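Local coordinates for protein uricase (Arthrobacter globiformis, PDB 2YZC) that catalyses the oxidation of uric acid by molecular oxygen to 5-hydroxyisourate, which is processed further to (S)-allantoin, at residues Lys129-Thr134 and Ser205-Leu210; Gln224-Met229 and Gly277-Thr282; Ala232-His237 and Ile283-Ser288. All blocks are in the same frame, centred on the assembly; numbering follows the deposited sequence.

Interaction 1. Residues Lys129-Thr134 and Ser205-Leu210; sequences KSEVRT and SVRGLL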
loop_
_atom_site.group_PDB
_atom_site.type_symbol
_atom_site.label_atom_id
_atom_site.label_comp_id
_atom_site.label_asym_id
_atom_site.label_seq_id
_atom_site.Cartn_x
_atom_site.Cartn_y
_atom_site.Cartn_z
ATOM N N LYS A 129 -1.777 -13.311 9.975
ATOM C CA LYS A 129 -2.208 -12.358 8.956
ATOM C C LYS A 129 -2.901 -12.982 7.749
ATOM O O LYS A 129 -3.195 -12.287 6.777
ATOM C CB LYS A 129 -0.995 -11.563 8.465
ATOM C CG LYS A 129 -0.192 -10.872 9.571
ATOM C CD LYS A 129 0.927 -10.021 8.979
ATOM C CE LYS A 129 1.669 -9.226 10.053
ATOM N NZ LYS A 129 2.804 -8.452 9.470
ATOM N N SER A 130 -3.183 -14.277 7.818
ATOM C CA SER A 130 -3.786 -14.975 6.686
ATOM C C SER A 130 -5.233 -14.641 6.354
ATOM O O SER A 130 -5.731 -15.030 5.303
ATOM C CB SER A 130 -3.612 -16.478 6.875
ATOM O OG SER A 130 -2.227 -16.763 6.987
ATOM N N GLU A 131 -5.901 -13.918 7.245
ATOM C CA GLU A 131 -7.278 -13.508 7.015
ATOM C C GLU A 131 -7.648 -12.426 8.016
ATOM O O GLU A 131 -7.028 -12.307 9.067
ATOM C CB GLU A 131 -8.235 -14.689 7.181
ATOM C CG GLU A 131 -8.375 -15.159 8.616
ATOM C CD GLU A 131 -9.114 -16.473 8.730
ATOM O OE1 GLU A 131 -8.648 -17.469 8.130
ATOM O OE2 GLU A 131 -10.156 -16.510 9.422
ATOM N N VAL A 132 -8.662 -11.643 7.668
ATOM C CA VAL A 132 -9.161 -10.586 8.527
ATOM C C VAL A 132 -10.667 -10.787 8.606
ATOM O O VAL A 132 -11.329 -11.008 7.585
ATOM C CB VAL A 132 -8.869 -9.188 7.952
ATOM C CG1 VAL A 132 -9.542 -8.125 8.809
ATOM C CG2 VAL A 132 -7.354 -8.941 7.917
ATOM N N ARG A 133 -11.195 -10.728 9.823
ATOM C CA ARG A 133 -12.622 -10.897 10.057
ATOM C C ARG A 133 -13.275 -9.521 10.153
ATOM O O ARG A 133 -12.700 -8.592 10.727
ATOM C CB ARG A 133 -12.832 -11.691 11.347
ATOM C CG ARG A 133 -14.269 -11.757 11.853
ATOM C CD ARG A 133 -14.346 -12.682 13.060
ATOM N NE ARG A 133 -15.648 -12.636 13.716
ATOM C CZ ARG A 133 -15.967 -13.348 14.793
ATOM N NH1 ARG A 133 -15.077 -14.172 15.335
ATOM N NH2 ARG A 133 -17.169 -13.220 15.342
ATOM N N THR A 134 -14.473 -9.393 9.587
ATOM C CA THR A 134 -15.174 -8.121 9.611
ATOM C C THR A 134 -16.588 -8.253 10.162
ATOM O O THR A 134 -17.181 -9.331 10.145
ATOM C CB THR A 134 -15.275 -7.509 8.195
ATOM O OG1 THR A 134 -16.118 -8.332 7.375
ATOM C CG2 THR A 134 -13.899 -7.414 7.553
ATOM N N SER A 205 -17.487 -21.741 11.362
ATOM C CA SER A 205 -18.179 -22.684 10.498
ATOM C C SER A 205 -18.237 -22.180 9.062
ATOM O O SER A 205 -17.979 -22.934 8.119
ATOM C CB SER A 205 -19.603 -22.925 11.002
ATOM O OG SER A 205 -20.335 -23.676 10.050
ATOM N N VAL A 206 -18.590 -20.910 8.897
ATOM C CA VAL A 206 -18.690 -20.319 7.569
ATOM C C VAL A 206 -17.333 -20.375 6.868
ATOM O O VAL A 206 -17.239 -20.793 5.714
ATOM C CB VAL A 206 -19.218 -18.864 7.655
ATOM C CG1 VAL A 206 -19.100 -18.167 6.309
ATOM C CG2 VAL A 206 -20.689 -18.886 8.084
ATOM N N ARG A 207 -16.278 -19.976 7.572
ATOM C CA ARG A 207 -14.935 -20.021 6.992
ATOM C C ARG A 207 -14.637 -21.436 6.485
ATOM O O ARG A 207 -14.169 -21.622 5.360
ATOM C CB ARG A 207 -13.895 -19.617 8.047
ATOM C CG ARG A 207 -12.449 -19.824 7.625
ATOM C CD ARG A 207 -11.499 -19.428 8.750
ATOM N NE ARG A 207 -10.102 -19.665 8.404
ATOM C CZ ARG A 207 -9.547 -20.866 8.284
ATOM N NH1 ARG A 207 -10.268 -21.960 8.488
ATOM N NH2 ARG A 207 -8.267 -20.975 7.954
ATOM N N GLY A 208 -14.913 -22.431 7.320
ATOM C CA GLY A 208 -14.665 -23.810 6.936
ATOM C C GLY A 208 -15.494 -24.274 5.746
ATOM O O GLY A 208 -15.006 -25.017 4.895
ATOM N N LEU A 209 -16.751 -23.846 5.683
ATOM C CA LEU A 209 -17.630 -24.236 4.580
ATOM C C LEU A 209 -17.166 -23.629 3.257
ATOM O O LEU A 209 -17.241 -24.271 2.205
ATOM C CB LEU A 209 -19.067 -23.803 4.873
ATOM C CG LEU A 209 -19.724 -24.474 6.080
ATOM C CD1 LEU A 209 -21.048 -23.797 6.401
ATOM C CD2 LEU A 209 -19.925 -25.954 5.786
ATOM N N LEU A 210 -16.694 -22.390 3.311
ATOM C CA LEU A 210 -16.211 -21.711 2.111
ATOM C C LEU A 210 -14.951 -22.398 1.597
ATOM O O LEU A 210 -14.819 -22.664 0.403
ATOM C CB LEU A 210 -15.904 -20.241 2.410
ATOM C CG LEU A 210 -17.087 -19.335 2.764
ATOM C CD1 LEU A 210 -16.578 -17.964 3.178
ATOM C CD2 LEU A 210 -18.018 -19.209 1.563
HETATM O O HOH W 1 -6.674 -18.712 6.904
#
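Glu131 and Arg207 meet nearly at a right angle, yet the flat groups at their ends lie almost in one plane, with the carboxylate turned 24° from the guanidinium. The carboxylate comes in at the NE side of the guanidinium edge. Arg207 NE donates to Glu131 OE1 over 2.6 Å, a short and nearly straight salt bridge (N-H...O 173°) that lies in the guanidinium plane and lands on the syn lone pair of the oxygen. Arg207 reaches out fully extended from CG to NE and then turns at the last torsion (chi4 -70°), which swings the guanidinium out of line with its chain and offers its edge to the acid.

A bidentate pair would put a second oxygen opposite NH2, but here a water takes that place. It donates to Glu131 OE1 over 2.6 Å and accepts from Arg207 NH2 at 3.0 Å, so the ring of bonds closes through solvent and OE1 is gripped from two directions. The other oxygen, OE2, passes alongside the arginine chain, 3.3 Å from Arg207 CD, and is bonded to the hydroxyl of Tyr203, one helical turn before Arg207.

The chain is built from two tunnelling-fold (T-fold) halves. The salt bridge joins strand 131-140 of the first half to helix 199-216, which packs on the sheet of the second. Arg133, two residues on along the strand, reaches the same helix through Asp200. Glu131 itself is buried between Phe114 and Ile150 of the flanking strands, where a carboxylate would probably need the nearby positive charge. Just ahead of it the chain turns a corner at Ser130, where Ser130 and Lys129 form hydrogen bonds with the second subunit.

Interaction 2. Residues Gln224-Met229 and Gly277-Thr282; sequences QTMYEM and GLIEAT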
loop_
_atom_site.group_PDB
_atom_site.type_symbol
_atom_site.label_atom_id
_atom_site.label_comp_id
_atom_site.label_asym_id
_atom_site.label_seq_id
_atom_site.Cartn_x
_atom_site.Cartn_y
_atom_site.Cartn_z
ATOM N N GLN A 224 -19.318 -21.108 -10.763
ATOM C CA GLN A 224 -19.858 -22.338 -10.184
ATOM C C GLN A 224 -19.259 -22.582 -8.804
ATOM O O GLN A 224 -19.958 -22.963 -7.860
ATOM C CB GLN A 224 -19.548 -23.533 -11.092
ATOM C CG GLN A 224 -20.133 -24.860 -10.615
ATOM C CD GLN A 224 -19.501 -26.063 -11.303
ATOM O OE1 GLN A 224 -20.048 -27.168 -11.281
ATOM N NE2 GLN A 224 -18.337 -25.854 -11.906
ATOM N N THR A 225 -17.951 -22.379 -8.698
ATOM C CA THR A 225 -17.257 -22.559 -7.432
ATOM C C THR A 225 -17.847 -21.597 -6.401
ATOM O O THR A 225 -18.051 -21.959 -5.247
ATOM C CB THR A 225 -15.743 -22.290 -7.592
ATOM O OG1 THR A 225 -15.165 -23.324 -8.400
ATOM C CG2 THR A 225 -15.042 -22.248 -6.224
ATOM N N MET A 226 -18.131 -20.374 -6.830
ATOM C CA MET A 226 -18.693 -19.375 -5.932
ATOM C C MET A 226 -20.117 -19.738 -5.510
ATOM O O MET A 226 -20.498 -19.552 -4.355
ATOM C CB MET A 226 -18.681 -17.998 -6.599
ATOM C CG MET A 226 -19.281 -16.892 -5.740
ATOM S SD MET A 226 -19.114 -15.271 -6.510
ATOM C CE MET A 226 -20.081 -15.543 -8.019
ATOM N N TYR A 227 -20.901 -20.261 -6.445
ATOM C CA TYR A 227 -22.271 -20.642 -6.134
ATOM C C TYR A 227 -22.266 -21.755 -5.085
ATOM O O TYR A 227 -23.021 -21.699 -4.122
ATOM C CB TYR A 227 -22.993 -21.103 -7.403
ATOM C CG TYR A 227 -24.415 -21.553 -7.166
ATOM C CD1 TYR A 227 -25.444 -20.630 -7.008
ATOM C CD2 TYR A 227 -24.723 -22.907 -7.069
ATOM C CE1 TYR A 227 -26.752 -21.048 -6.757
ATOM C CE2 TYR A 227 -26.019 -23.334 -6.819
ATOM C CZ TYR A 227 -27.026 -22.402 -6.662
ATOM O OH TYR A 227 -28.304 -22.835 -6.396
ATOM N N GLU A 228 -21.411 -22.760 -5.269
ATOM C CA GLU A 228 -21.323 -23.869 -4.319
ATOM C C GLU A 228 -20.884 -23.395 -2.933
ATOM O O GLU A 228 -21.366 -23.899 -1.914
ATOM C CB GLU A 228 -20.357 -24.937 -4.836
ATOM C CG GLU A 228 -20.882 -25.661 -6.067
ATOM C CD GLU A 228 -22.237 -26.314 -5.822
ATOM O OE1 GLU A 228 -23.124 -26.185 -6.692
ATOM O OE2 GLU A 228 -22.415 -26.959 -4.768
ATOM N N MET A 229 -19.960 -22.440 -2.893
ATOM C CA MET A 229 -19.499 -21.894 -1.618
ATOM C C MET A 229 -20.674 -21.219 -0.903
ATOM O O MET A 229 -20.908 -21.451 0.282
ATOM C CB MET A 229 -18.369 -20.883 -1.855
ATOM C CG MET A 229 -17.049 -21.524 -2.286
ATOM S SD MET A 229 -15.852 -20.362 -3.002
ATOM C CE MET A 229 -15.466 -19.326 -1.558
ATOM N N GLY A 277 -9.692 -11.357 -13.475
ATOM C CA GLY A 277 -11.121 -11.533 -13.626
ATOM C C GLY A 277 -11.729 -11.202 -12.274
ATOM O O GLY A 277 -11.090 -11.404 -11.240
ATOM N N LEU A 278 -12.946 -10.670 -12.270
ATOM C CA LEU A 278 -13.620 -10.342 -11.020
ATOM C C LEU A 278 -15.039 -10.878 -11.134
ATOM O O LEU A 278 -15.845 -10.365 -11.912
ATOM C CB LEU A 278 -13.633 -8.833 -10.788
ATOM C CG LEU A 278 -14.265 -8.371 -9.471
ATOM C CD1 LEU A 278 -13.563 -9.045 -8.288
ATOM C CD2 LEU A 278 -14.172 -6.854 -9.368
ATOM N N ILE A 279 -15.311 -11.940 -10.382
ATOM C CA ILE A 279 -16.610 -12.609 -10.384
ATOM C C ILE A 279 -17.307 -12.315 -9.057
ATOM O O ILE A 279 -16.737 -12.539 -7.988
ATOM C CB ILE A 279 -16.424 -14.143 -10.569
ATOM C CG1 ILE A 279 -16.146 -14.472 -12.042
ATOM C CG2 ILE A 279 -17.670 -14.890 -10.130
ATOM C CD1 ILE A 279 -14.923 -13.800 -12.639
ATOM N N GLU A 280 -18.538 -11.813 -9.127
ATOM C CA GLU A 280 -19.266 -11.465 -7.912
ATOM C C GLU A 280 -20.724 -11.909 -7.962
ATOM O O GLU A 280 -21.351 -11.913 -9.025
ATOM C CB GLU A 280 -19.202 -9.952 -7.693
ATOM C CG GLU A 280 -17.892 -9.321 -8.168
ATOM C CD GLU A 280 -17.754 -7.864 -7.773
ATOM O OE1 GLU A 280 -17.407 -7.597 -6.605
ATOM O OE2 GLU A 280 -17.999 -6.986 -8.627
ATOM N N ALA A 281 -21.268 -12.271 -6.806
ATOM C CA ALA A 281 -22.650 -12.711 -6.753
ATOM C C ALA A 281 -23.216 -12.766 -5.347
ATOM O O ALA A 281 -22.485 -12.831 -4.357
ATOM C CB ALA A 281 -22.790 -14.077 -7.402
ATOM N N THR A 282 -24.542 -12.740 -5.292
ATOM C CA THR A 282 -25.289 -12.815 -4.052
ATOM C C THR A 282 -26.062 -14.128 -4.093
ATOM O O THR A 282 -26.775 -14.404 -5.063
ATOM C CB THR A 282 -26.315 -11.672 -3.938
ATOM O OG1 THR A 282 -25.657 -10.407 -4.070
ATOM C CG2 THR A 282 -27.024 -11.734 -2.593
#
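Glu280, whose CB points away from the helix, has both carboxylate oxygens held: OE1 by the hydroxyl of Ser246 on the adjoining strand, OE2 by the amide of Gln19 of the third subunit. Its backbone faces the helix, and Met226 CE comes within 3.7 Å of Glu280 C. Met226 carries the contact from the helix side. Its side chain runs straight out from the helix and bends only at the thioether (chi3 62°), turning the S-methyl bond across the strand and putting CE between the side chains of Ile279 and Ala281. CE is modelled 3.3 Å from Ile279 CG2, but the methyl's position is doubtful, because it also stands closer to Ala281 CB than carbons can, so no strain should be read from it. The sulfur lies beside the methyl, 3.7 Å from Ala281 N.

This is the helix-on-sheet layer of a T-fold, in which a pair of helices covers one face of an antiparallel sheet. The segment axes pass 9.2 Å apart and diverge by 32°, both running the same way. On that face Met226 also meets Leu247, while His56 of the third subunit packs against it. Strand 276-285 continues into a ladder with a strand of that subunit, so the sheet runs on across the interface.

While Ile279 CG2 meets the methionine, CG1 carries CD1 off from the other side of CB. The side chain as a whole approaches the bound allantoate to about 3 Å at the nearest atoms, and Gly277 also touches that ligand.

Interaction 3. Residues Ala232-His237 and Ile283-Ser288; sequences AVIETH and IQREGS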
loop_
_atom_site.group_PDB
_atom_site.type_symbol
_atom_site.label_atom_id
_atom_site.label_comp_id
_atom_site.label_asym_id
_atom_site.label_seq_id
_atom_site.Cartn_x
_atom_site.Cartn_y
_atom_site.Cartn_z
ATOM N N ALA A 232 -23.531 -23.783 0.337
ATOM C CA ALA A 232 -23.142 -24.531 1.528
ATOM C C ALA A 232 -23.404 -23.720 2.797
ATOM O O ALA A 232 -23.826 -24.264 3.817
ATOM C CB ALA A 232 -21.662 -24.910 1.446
ATOM N N VAL A 233 -23.147 -22.418 2.731
ATOM C CA VAL A 233 -23.357 -21.552 3.884
ATOM C C VAL A 233 -24.843 -21.404 4.224
ATOM O O VAL A 233 -25.254 -21.638 5.369
ATOM C CB VAL A 233 -22.732 -20.157 3.636
ATOM C CG1 VAL A 233 -23.165 -19.178 4.714
ATOM C CG2 VAL A 233 -21.211 -20.277 3.624
ATOM N N ILE A 234 -25.645 -21.032 3.233
ATOM C CA ILE A 234 -27.077 -20.852 3.455
ATOM C C ILE A 234 -27.762 -22.141 3.903
ATOM O O ILE A 234 -28.638 -22.116 4.770
ATOM C CB ILE A 234 -27.792 -20.342 2.186
ATOM C CG1 ILE A 234 -27.134 -19.052 1.685
ATOM C CG2 ILE A 234 -29.272 -20.090 2.493
ATOM C CD1 ILE A 234 -27.174 -17.908 2.671
ATOM N N GLU A 235 -27.371 -23.264 3.313
ATOM C CA GLU A 235 -27.973 -24.544 3.668
ATOM C C GLU A 235 -27.616 -24.988 5.080
ATOM O O GLU A 235 -28.379 -25.707 5.728
ATOM C CB GLU A 235 -27.547 -25.627 2.673
ATOM C CG GLU A 235 -28.205 -25.504 1.310
ATOM C CD GLU A 235 -27.762 -26.591 0.354
ATOM O OE1 GLU A 235 -28.353 -26.699 -0.742
ATOM O OE2 GLU A 235 -26.820 -27.336 0.695
ATOM N N THR A 236 -26.460 -24.547 5.563
ATOM C CA THR A 236 -26.001 -24.933 6.890
ATOM C C THR A 236 -26.443 -24.003 8.020
ATOM O O THR A 236 -26.641 -24.450 9.151
ATOM C CB THR A 236 -24.458 -25.029 6.922
ATOM O OG1 THR A 236 -24.015 -25.954 5.919
ATOM C CG2 THR A 236 -23.973 -25.501 8.289
ATOM N N HIS A 237 -26.607 -22.718 7.723
ATOM C CA HIS A 237 -26.975 -21.769 8.767
ATOM C C HIS A 237 -28.289 -21.025 8.590
ATOM O O HIS A 237 -28.373 -20.075 7.821
ATOM C CB HIS A 237 -25.844 -20.759 8.959
ATOM C CG HIS A 237 -24.594 -21.364 9.513
ATOM N ND1 HIS A 237 -23.578 -21.841 8.714
ATOM C CD2 HIS A 237 -24.215 -21.607 10.789
ATOM C CE1 HIS A 237 -22.627 -22.352 9.474
ATOM N NE2 HIS A 237 -22.989 -22.223 10.738
ATOM N N ILE A 283 -25.900 -14.945 -3.061
ATOM C CA ILE A 283 -26.622 -16.205 -2.958
ATOM C C ILE A 283 -27.606 -15.950 -1.817
ATOM O O ILE A 283 -27.194 -15.635 -0.700
ATOM C CB ILE A 283 -25.679 -17.369 -2.600
ATOM C CG1 ILE A 283 -24.622 -17.541 -3.693
ATOM C CG2 ILE A 283 -26.468 -18.654 -2.446
ATOM C CD1 ILE A 283 -25.195 -17.893 -5.055
ATOM N N GLN A 284 -28.901 -16.070 -2.106
ATOM C CA GLN A 284 -29.933 -15.795 -1.112
ATOM C C GLN A 284 -30.853 -16.951 -0.744
ATOM O O GLN A 284 -31.028 -17.900 -1.509
ATOM C CB GLN A 284 -30.811 -14.636 -1.594
ATOM C CG GLN A 284 -30.134 -13.284 -1.643
ATOM C CD GLN A 284 -31.071 -12.179 -2.102
ATOM O OE1 GLN A 284 -30.825 -10.995 -1.856
ATOM N NE2 GLN A 284 -32.147 -12.562 -2.784
ATOM N N ARG A 285 -31.440 -16.855 0.444
ATOM C CA ARG A 285 -32.398 -17.847 0.905
ATOM C C ARG A 285 -33.673 -17.434 0.166
ATOM O O ARG A 285 -34.041 -16.259 0.177
ATOM C CB ARG A 285 -32.592 -17.727 2.420
ATOM C CG ARG A 285 -33.499 -18.779 3.036
ATOM C CD ARG A 285 -33.585 -18.602 4.554
ATOM N NE ARG A 285 -32.297 -18.830 5.203
ATOM C CZ ARG A 285 -31.721 -20.024 5.325
ATOM N NH1 ARG A 285 -32.325 -21.103 4.847
ATOM N NH2 ARG A 285 -30.536 -20.137 5.912
ATOM N N GLU A 286 -34.339 -18.381 -0.485
ATOM C CA GLU A 286 -35.547 -18.042 -1.235
ATOM C C GLU A 286 -36.546 -17.221 -0.425
ATOM O O GLU A 286 -36.850 -17.552 0.716
ATOM C CB GLU A 286 -36.251 -19.303 -1.750
ATOM C CG GLU A 286 -37.388 -18.974 -2.718
ATOM C CD GLU A 286 -38.320 -20.145 -2.998
ATOM O OE1 GLU A 286 -39.207 -19.989 -3.867
ATOM O OE2 GLU A 286 -38.182 -21.210 -2.352
ATOM N N GLY A 287 -37.043 -16.144 -1.026
ATOM C CA GLY A 287 -38.023 -15.301 -0.363
ATOM C C GLY A 287 -37.502 -14.225 0.579
ATOM O O GLY A 287 -38.277 -13.386 1.034
ATOM N N SER A 288 -36.205 -14.228 0.871
ATOM C CA SER A 288 -35.653 -13.226 1.783
ATOM C C SER A 288 -35.597 -11.842 1.140
ATOM O O SER A 288 -35.790 -11.700 -0.066
ATOM C CB SER A 288 -34.255 -13.645 2.258
ATOM O OG SER A 288 -33.365 -13.810 1.167
HETATM O O HOH W 2 -30.729 -23.343 6.368
#
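Arg285 sets out with CG anti to its own backbone N (chi1 -176°) and folds back at chi3 (-65°), bringing its guanidinium over Ile234, whose CG2 rises to meet it. That methyl lies under one face, offset toward the rim, 3.6 Å from Arg285 NH2. The same nitrogen donates to Ile234 O over 3.0 Å in a bent bond (N-H...O 132°). The acceptor is tilted out of the guanidinium plane, although the donor arrives in the carbonyl plane on a lone pair. A water bridges the pair a second time, donating to Ile234 O at 2.9 Å and accepting from Arg285 NH1.

NH2 also bonds to Ile240 O, so the arginine ties the last turn of helix 222-236 to the start of the next strand. Below, Ile234 CG1 packs on Ile283 CG2 at 4.2 Å, and Val13 of the third subunit touches both isoleucines.

A leucine in place of Arg285 would probably leave Ile234 O and Ile240 O without this shared donor and uncouple the helix end from the strand. Carbonyl oxygens gather where the helix stops, and a positive charge there is likely to be favoured by the helix dipole.

In the fold
Interactions 2 and 3 hold the same two elements, helix 222-236 and strand 276-285, at successive places along their length, with centres 14 Å apart; both are buried and both are flanked by the third subunit. Interaction 2, beside the ligand pocket, is apolar across its interface. Interaction 3, where the helix ends and the strand gives way to a turn, adds a charged group and a water to its isoleucines. Interaction 1 uses the preceding helix, 199-216, is partly buried, and relies on opposite charges with no apolar packing across its segments. The helices themselves join the three: Leu210 packs on Met229, and Leu209 on Thr236.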